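Local coordinates for digeranylgeranylglycerophospholipid reductase (PDB 4OPC), which reduces the double bonds of the isoprenoid chains of unsaturated archaeal membrane lipids, using bound FAD, to give saturated archaeols, at residues A[189-194]-A[260-265]; A[60-65]-A[104-109]; A[86-91]-A[365-370]. One frame throughout, in Å; residues are numbered along the deposited sequence.

Contact 1. Residues A[189-194]-A[260-265]; sequences EVLLTK and SKLLVK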
# COMPACT_ATOMS: atom_id res chain seq x y z
N GLU A 189 4.26 17.73 1.83
CA GLU A 189 3.90 18.80 2.76
C GLU A 189 2.43 19.14 2.61
O GLU A 189 1.83 18.90 1.56
CB GLU A 189 4.77 20.05 2.53
CG GLU A 189 6.25 19.74 2.56
CD GLU A 189 7.14 20.94 2.39
OE1 GLU A 189 6.68 21.98 1.86
OE2 GLU A 189 8.32 20.83 2.79
N VAL A 190 1.82 19.65 3.67
CA VAL A 190 0.50 20.23 3.56
C VAL A 190 0.64 21.73 3.74
O VAL A 190 1.19 22.19 4.74
CB VAL A 190 -0.50 19.64 4.57
CG1 VAL A 190 -1.81 20.43 4.55
CG2 VAL A 190 -0.76 18.18 4.24
N LEU A 191 0.16 22.49 2.75
CA LEU A 191 0.30 23.94 2.73
C LEU A 191 -1.01 24.63 2.42
O LEU A 191 -1.87 24.08 1.73
CB LEU A 191 1.33 24.34 1.67
CG LEU A 191 2.76 23.84 1.90
CD1 LEU A 191 3.33 23.29 0.61
CD2 LEU A 191 3.64 24.97 2.42
N LEU A 192 -1.17 25.86 2.92
CA LEU A 192 -2.26 26.73 2.50
C LEU A 192 -1.92 27.34 1.14
O LEU A 192 -0.75 27.49 0.80
CB LEU A 192 -2.49 27.84 3.52
CG LEU A 192 -2.77 27.35 4.94
CD1 LEU A 192 -3.10 28.51 5.88
CD2 LEU A 192 -3.90 26.33 4.93
N THR A 193 -2.94 27.69 0.36
CA THR A 193 -2.74 28.30 -0.95
C THR A 193 -3.22 29.75 -0.97
O THR A 193 -4.09 30.14 -0.19
CB THR A 193 -3.47 27.52 -2.06
OG1 THR A 193 -4.89 27.62 -1.87
CG2 THR A 193 -3.06 26.06 -2.05
N LYS A 194 -2.64 30.54 -1.88
CA LYS A 194 -2.95 31.97 -1.97
C LYS A 194 -4.15 32.22 -2.87
O LYS A 194 -4.80 33.26 -2.79
CB LYS A 194 -1.75 32.74 -2.51
CG LYS A 194 -0.42 32.42 -1.85
CD LYS A 194 0.68 33.26 -2.49
CE LYS A 194 2.06 32.67 -2.25
NZ LYS A 194 3.12 33.45 -2.94
N SER A 260 5.14 29.94 3.72
CA SER A 260 5.23 30.36 5.11
C SER A 260 4.11 29.75 5.96
O SER A 260 4.13 29.87 7.18
CB SER A 260 5.21 31.88 5.23
OG SER A 260 3.89 32.39 5.15
N LYS A 261 3.15 29.08 5.31
CA LYS A 261 2.02 28.50 6.03
C LYS A 261 1.93 26.99 5.83
O LYS A 261 1.00 26.45 5.22
CB LYS A 261 0.71 29.20 5.68
CG LYS A 261 0.71 30.68 6.06
CD LYS A 261 1.20 30.89 7.49
CE LYS A 261 1.15 32.35 7.92
NZ LYS A 261 2.07 33.23 7.15
N LEU A 262 2.93 26.31 6.37
CA LEU A 262 3.00 24.87 6.31
C LEU A 262 2.33 24.23 7.54
O LEU A 262 2.52 24.69 8.68
CB LEU A 262 4.47 24.48 6.20
CG LEU A 262 4.82 23.00 6.04
CD1 LEU A 262 6.04 22.87 5.15
CD2 LEU A 262 5.08 22.38 7.40
N LEU A 263 1.52 23.19 7.32
CA LEU A 263 0.83 22.50 8.42
C LEU A 263 1.52 21.20 8.83
O LEU A 263 1.44 20.79 9.99
CB LEU A 263 -0.64 22.21 8.08
CG LEU A 263 -1.66 23.36 8.07
CD1 LEU A 263 -1.63 24.13 6.78
CD2 LEU A 263 -3.06 22.80 8.31
N VAL A 264 2.18 20.54 7.88
CA VAL A 264 2.88 19.29 8.16
C VAL A 264 3.89 19.01 7.05
O VAL A 264 3.72 19.46 5.92
CB VAL A 264 1.88 18.10 8.28
CG1 VAL A 264 1.47 17.59 6.92
CG2 VAL A 264 2.46 16.97 9.13
N LYS A 265 4.94 18.27 7.37
CA LYS A 265 5.95 17.88 6.39
C LYS A 265 6.64 16.59 6.80
O LYS A 265 6.85 16.32 8.00
CB LYS A 265 6.98 19.00 6.22
CG LYS A 265 7.73 19.29 7.50
CD LYS A 265 8.55 20.57 7.42
CE LYS A 265 9.62 20.49 6.35
NZ LYS A 265 10.57 21.64 6.46
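Val190 faces both Leu263 and Val264 across an antiparallel strand pair, and these two residues opposite one make a beta bulge in strand 261-271, an outermost strand of the large mixed sheet. Val190 gives its N-H to Val264 O and accepts at its own O from Leu263 N. Glu189 pairs with Lys265 and Leu191 with Leu262, so the outer strand carries one residue more; Leu263 takes it up by leaving the extended backbone (psi -30°). The bond from Leu263 N to Val190 O is short and nearly straight, 2.8 Å and 176°, while that from Leu192 N to Lys261 O is longer, 3.2 Å.

The tight part surrounds the buried Val190 and Glu189. Val190 CG2 presses on Val264 CG1 at 3.5 Å, and on the inner side Val190 rests on Lys226 and Asn228 of strand 226-234. On the other face of the sheet, Leu262 holds its CG anti to the backbone N (chi1 -177°), which sends CD1 across the Glu189 side chain at about a right angle, 3.5 Å from OE1. This methyl touches a carboxylate fixed at both oxygens, by the Tyr246 hydroxyl at OE1 and the Tyr187 hydroxyl at OE2.

The solvent side is looser. Lys265 runs alongside Glu189, yet its NZ stays 4.4 Å from OE2, beyond a salt bridge, and any attraction is probably weak. The side chain of Lys261 touches only through CB, 3.9 Å from Leu192 CD1, before it leads away. Nearby, on the exposed Leu263, methyl CD1 meets Leu192 CD2 at 3.7 Å.

Contact 2. Residues A[60-65]-A[104-109]; sequences LGMPYP and QRVLKE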
# COMPACT_ATOMS: atom_id res chain seq x y z
N LEU A 60 -15.95 -3.01 2.96
CA LEU A 60 -15.37 -3.66 4.13
C LEU A 60 -16.13 -3.40 5.41
O LEU A 60 -15.85 -4.02 6.44
CB LEU A 60 -13.93 -3.21 4.32
CG LEU A 60 -13.00 -3.49 3.16
CD1 LEU A 60 -11.67 -2.82 3.38
CD2 LEU A 60 -12.82 -5.00 2.95
N GLY A 61 -17.07 -2.46 5.36
CA GLY A 61 -17.83 -2.10 6.53
C GLY A 61 -16.96 -1.38 7.55
O GLY A 61 -17.17 -1.52 8.76
N MET A 62 -15.98 -0.63 7.06
CA MET A 62 -15.19 0.21 7.94
C MET A 62 -15.94 1.52 8.16
O MET A 62 -16.62 2.01 7.25
CB MET A 62 -13.81 0.47 7.36
CG MET A 62 -12.87 -0.72 7.45
SD MET A 62 -12.27 -1.07 9.11
CE MET A 62 -11.21 0.35 9.40
N PRO A 63 -15.82 2.07 9.38
CA PRO A 63 -16.48 3.32 9.75
C PRO A 63 -16.25 4.41 8.71
O PRO A 63 -15.14 4.63 8.25
CB PRO A 63 -15.80 3.69 11.07
CG PRO A 63 -15.45 2.39 11.67
CD PRO A 63 -15.06 1.51 10.51
N TYR A 64 -17.33 5.09 8.36
CA TYR A 64 -17.27 6.18 7.41
C TYR A 64 -16.62 7.40 8.06
O TYR A 64 -16.99 7.78 9.17
CB TYR A 64 -18.70 6.51 7.00
CG TYR A 64 -18.87 6.93 5.57
CD1 TYR A 64 -18.50 6.10 4.52
CD2 TYR A 64 -19.44 8.16 5.26
CE1 TYR A 64 -18.68 6.48 3.21
CE2 TYR A 64 -19.62 8.54 3.97
CZ TYR A 64 -19.25 7.71 2.94
OH TYR A 64 -19.44 8.13 1.65
N PRO A 65 -15.65 8.02 7.37
CA PRO A 65 -14.99 9.25 7.84
C PRO A 65 -16.02 10.37 8.01
O PRO A 65 -16.88 10.52 7.14
CB PRO A 65 -14.04 9.59 6.70
CG PRO A 65 -13.83 8.31 5.97
CD PRO A 65 -15.12 7.57 6.07
N GLN A 104 -7.30 7.18 14.71
CA GLN A 104 -7.50 7.17 16.16
C GLN A 104 -8.95 6.86 16.52
O GLN A 104 -9.21 6.20 17.54
CB GLN A 104 -7.02 8.48 16.79
CG GLN A 104 -5.48 8.58 16.79
CD GLN A 104 -4.97 9.99 16.97
OE1 GLN A 104 -5.54 10.79 17.72
NE2 GLN A 104 -3.87 10.31 16.28
N ARG A 105 -9.89 7.34 15.72
CA ARG A 105 -11.30 7.05 16.00
C ARG A 105 -11.60 5.57 15.81
O ARG A 105 -12.31 4.97 16.62
CB ARG A 105 -12.23 7.91 15.13
CG ARG A 105 -13.72 7.58 15.30
CD ARG A 105 -14.43 7.88 13.98
NE ARG A 105 -15.64 7.10 13.79
CZ ARG A 105 -16.31 7.04 12.65
NH1 ARG A 105 -15.87 7.72 11.59
NH2 ARG A 105 -17.40 6.30 12.56
N VAL A 106 -11.06 4.97 14.75
CA VAL A 106 -11.20 3.53 14.55
C VAL A 106 -10.66 2.78 15.76
O VAL A 106 -11.32 1.89 16.28
CB VAL A 106 -10.48 3.07 13.27
CG1 VAL A 106 -10.49 1.55 13.15
CG2 VAL A 106 -11.14 3.70 12.04
N LEU A 107 -9.48 3.17 16.23
CA LEU A 107 -8.90 2.52 17.40
C LEU A 107 -9.73 2.72 18.66
O LEU A 107 -9.93 1.77 19.42
CB LEU A 107 -7.48 3.02 17.64
CG LEU A 107 -6.46 2.55 16.62
CD1 LEU A 107 -5.17 3.33 16.82
CD2 LEU A 107 -6.22 1.06 16.78
N LYS A 108 -10.23 3.93 18.89
CA LYS A 108 -11.04 4.19 20.07
C LYS A 108 -12.33 3.38 20.04
O LYS A 108 -12.80 2.89 21.07
CB LYS A 108 -11.30 5.68 20.23
CG LYS A 108 -10.06 6.46 20.66
CD LYS A 108 -10.31 7.95 20.76
CE LYS A 108 -8.99 8.71 20.95
NZ LYS A 108 -9.15 10.18 20.76
N GLU A 109 -12.91 3.22 18.85
CA GLU A 109 -14.12 2.41 18.73
C GLU A 109 -13.82 0.93 18.95
O GLU A 109 -14.58 0.25 19.63
CB GLU A 109 -14.84 2.66 17.41
CG GLU A 109 -15.45 4.05 17.37
CD GLU A 109 -16.36 4.28 16.19
OE1 GLU A 109 -16.70 3.31 15.48
OE2 GLU A 109 -16.74 5.46 15.97
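Arg105 reaches from helix 99-112, which leads into an edge strand of the Rossmann-type FAD-binding sheet, to the loop that follows helix 54-60, and its guanidinium carries the contact. At the edge of the group, Arg105 NH1 gives a 2.7 Å hydrogen bond to Tyr64 O, almost straight at 170°; the oxygen lies in the guanidinium plane, although the nitrogen itself stands above the carbonyl plane. Pro63 covers one face, its CB 3.4 Å from Arg105 NH2. Pro63 CG lies 4.1 Å from Glu109 OE1, the two side chains running in opposite directions. Deeper in, Met62 and Val106 make the apolar part, CE to CG1 at 4.0 Å, their side chains crossing at about a right angle.

The next shell sets these groups. Arg105 CG is anti to the backbone N (chi1 175°) and the chain stays extended to NE, which carries the guanidinium out to the loop. One helical turn on, Glu109 forms an intrahelical salt bridge, its OE2 2.9 Å from Arg105 NE and in the guanidinium plane, so that plane is fixed from two positions on its edge. Glu69 adds a second salt bridge at NH1. Replacing Arg105 by an alanine would probably leave Tyr64 O without this bond and the carboxylates of Glu109 and Glu69 without their guanidinium partner, and remove the flat group over Pro63 CB.

Farther out, Met62 bends at its second and third torsions and packs among Phe57, Ser20 and Met306; its side chain is about 6 Å from that of the FAD-binding Phe16. The loop backbone is held in turn by Tyr102, whose OH bonds to Pro63 O.

Contact 3. Residues A[86-91]-A[365-370]; sequences TVWTVN and YGMKKK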
# COMPACT_ATOMS: atom_id res chain seq x y z
N THR A 86 -1.26 17.11 -22.06
CA THR A 86 -2.36 16.17 -22.07
C THR A 86 -2.75 15.79 -20.65
O THR A 86 -1.92 15.33 -19.87
CB THR A 86 -2.02 14.89 -22.86
OG1 THR A 86 -1.54 15.23 -24.17
CG2 THR A 86 -3.25 14.02 -23.00
N VAL A 87 -4.03 15.98 -20.33
CA VAL A 87 -4.57 15.61 -19.03
C VAL A 87 -5.66 14.56 -19.23
O VAL A 87 -6.62 14.79 -19.96
CB VAL A 87 -5.17 16.82 -18.29
CG1 VAL A 87 -5.80 16.38 -16.97
CG2 VAL A 87 -4.11 17.86 -18.04
N TRP A 88 -5.48 13.41 -18.59
CA TRP A 88 -6.50 12.37 -18.58
C TRP A 88 -7.33 12.48 -17.31
O TRP A 88 -6.79 12.61 -16.21
CB TRP A 88 -5.85 10.99 -18.66
CG TRP A 88 -5.34 10.60 -20.03
CD1 TRP A 88 -5.41 11.34 -21.18
CD2 TRP A 88 -4.70 9.37 -20.38
NE1 TRP A 88 -4.85 10.65 -22.23
CE2 TRP A 88 -4.41 9.43 -21.76
CE3 TRP A 88 -4.34 8.22 -19.67
CZ2 TRP A 88 -3.77 8.39 -22.44
CZ3 TRP A 88 -3.71 7.19 -20.34
CH2 TRP A 88 -3.43 7.28 -21.71
N THR A 89 -8.64 12.44 -17.45
CA THR A 89 -9.52 12.50 -16.29
C THR A 89 -10.14 11.14 -16.01
O THR A 89 -10.78 10.56 -16.89
CB THR A 89 -10.63 13.54 -16.49
OG1 THR A 89 -10.05 14.83 -16.70
CG2 THR A 89 -11.53 13.59 -15.27
N VAL A 90 -9.94 10.63 -14.80
CA VAL A 90 -10.63 9.43 -14.37
C VAL A 90 -11.50 9.73 -13.16
O VAL A 90 -11.03 10.24 -12.15
CB VAL A 90 -9.65 8.25 -14.11
CG1 VAL A 90 -8.94 7.86 -15.40
CG2 VAL A 90 -8.64 8.60 -13.03
N ASN A 91 -12.79 9.43 -13.28
CA ASN A 91 -13.74 9.74 -12.22
C ASN A 91 -13.89 8.60 -11.23
O ASN A 91 -13.78 7.43 -11.59
CB ASN A 91 -15.10 10.10 -12.82
CG ASN A 91 -15.05 11.38 -13.63
OD1 ASN A 91 -14.57 12.41 -13.17
ND2 ASN A 91 -15.54 11.31 -14.86
N TYR A 365 3.92 11.24 -25.84
CA TYR A 365 3.40 10.74 -27.10
C TYR A 365 2.19 9.83 -26.88
O TYR A 365 1.16 9.99 -27.53
CB TYR A 365 4.50 9.98 -27.82
CG TYR A 365 4.13 9.49 -29.19
CD1 TYR A 365 4.20 10.35 -30.28
CD2 TYR A 365 3.72 8.18 -29.40
CE1 TYR A 365 3.87 9.91 -31.56
CE2 TYR A 365 3.40 7.73 -30.67
CZ TYR A 365 3.47 8.60 -31.73
OH TYR A 365 3.14 8.15 -32.99
N GLY A 366 2.33 8.87 -25.97
CA GLY A 366 1.28 7.91 -25.70
C GLY A 366 0.02 8.58 -25.18
O GLY A 366 -1.09 8.22 -25.57
N MET A 367 0.17 9.56 -24.30
CA MET A 367 -0.99 10.27 -23.78
C MET A 367 -1.64 11.15 -24.84
O MET A 367 -2.86 11.15 -25.00
CB MET A 367 -0.63 11.08 -22.54
CG MET A 367 -0.30 10.18 -21.35
SD MET A 367 -0.06 11.05 -19.79
CE MET A 367 -1.71 11.69 -19.51
N LYS A 368 -0.83 11.90 -25.58
CA LYS A 368 -1.38 12.78 -26.61
C LYS A 368 -2.10 12.00 -27.71
O LYS A 368 -3.15 12.43 -28.19
CB LYS A 368 -0.29 13.67 -27.22
CG LYS A 368 -0.80 14.54 -28.36
CD LYS A 368 0.18 15.66 -28.71
CE LYS A 368 0.23 16.71 -27.61
NZ LYS A 368 1.15 17.83 -27.98
N LYS A 369 -1.53 10.86 -28.09
CA LYS A 369 -2.10 10.06 -29.17
C LYS A 369 -3.20 9.13 -28.69
O LYS A 369 -3.77 8.38 -29.49
CB LYS A 369 -1.02 9.23 -29.87
CG LYS A 369 0.08 10.03 -30.55
CD LYS A 369 -0.36 10.55 -31.91
CE LYS A 369 0.78 11.28 -32.60
NZ LYS A 369 0.42 11.79 -33.95
N LYS A 370 -3.51 9.17 -27.39
CA LYS A 370 -4.54 8.32 -26.81
C LYS A 370 -4.26 6.84 -27.06
O LYS A 370 -5.12 6.10 -27.54
CB LYS A 370 -5.93 8.69 -27.35
CG LYS A 370 -6.48 9.99 -26.80
CD LYS A 370 -6.56 9.93 -25.28
CE LYS A 370 -7.45 8.79 -24.81
NZ LYS A 370 -7.29 8.53 -23.35
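Met367, in the last turn of helix 360-368, runs from Thr86 to the indole of Trp88 on strand 87-97. Its CB meets Thr86 CG2 at 4.0 Å. Next, CG lies over the rim of the six-membered ring, 4.1 Å from Trp88 CZ2. The sulfur follows above that ring in a Met-aromatic contact, SD standing 5.0 Å from the centroid of the Trp88 six-membered ring. A bend at the third torsion (chi3 66°) then brings the tip methyl over the Trp88 five-membered ring, where CE makes a CH-pi contact 3.9 Å from the centroid and also lies against Thr86 O.

The opposite face of the indole receives Lys370. This residue ends the helix in a Schellman motif with positive phi, and its side chain curls back to put NZ over the Trp88 five-membered ring, 3.7 Å from the centroid and 27° off the normal. NZ also bonds to Ile372 O. Trp88 NE1 makes a weak bond to Met367 O, 3.4 Å and bent to 136°. Beside it, Thr86 packs against the helix end: CG2 lies 3.5 Å from Met367 O, and OG1 lies next to Lys368 CB.

Glu374 and Leu377 of helix 374-383 also touch Trp88, whose side chain comes about 4 Å from the bound phospholipid. The indole is held between a thioether and an ammonium group, dispersion on one face and cation-pi attraction on the other, which probably limits its rocking; its weak N-H bond probably adds little, so ring-face contacts and the packing of Thr86 appear to do most of the joining.

Overall arrangement
Contacts 1 and 3 both reach the large mixed sheet, through different strands and with centres about 30 Å apart, whereas contact 2 sits against the FAD-binding part and lies nearest the middle of the chain. None touches another, and all three mix buried with exposed residues. Contact 1 joins strand to strand, chiefly by backbone bonds; contact 2 joins loop to helix chiefly through one charged side chain; contact 3 joins strand to helix end over the faces of an aromatic ring. Strand 87-97 of contact 3 runs on into helix 99-112 of contact 2. Along the chain contact 1 is nested inside the loop closed by contact 3, while contacts 2 and 3 interleave.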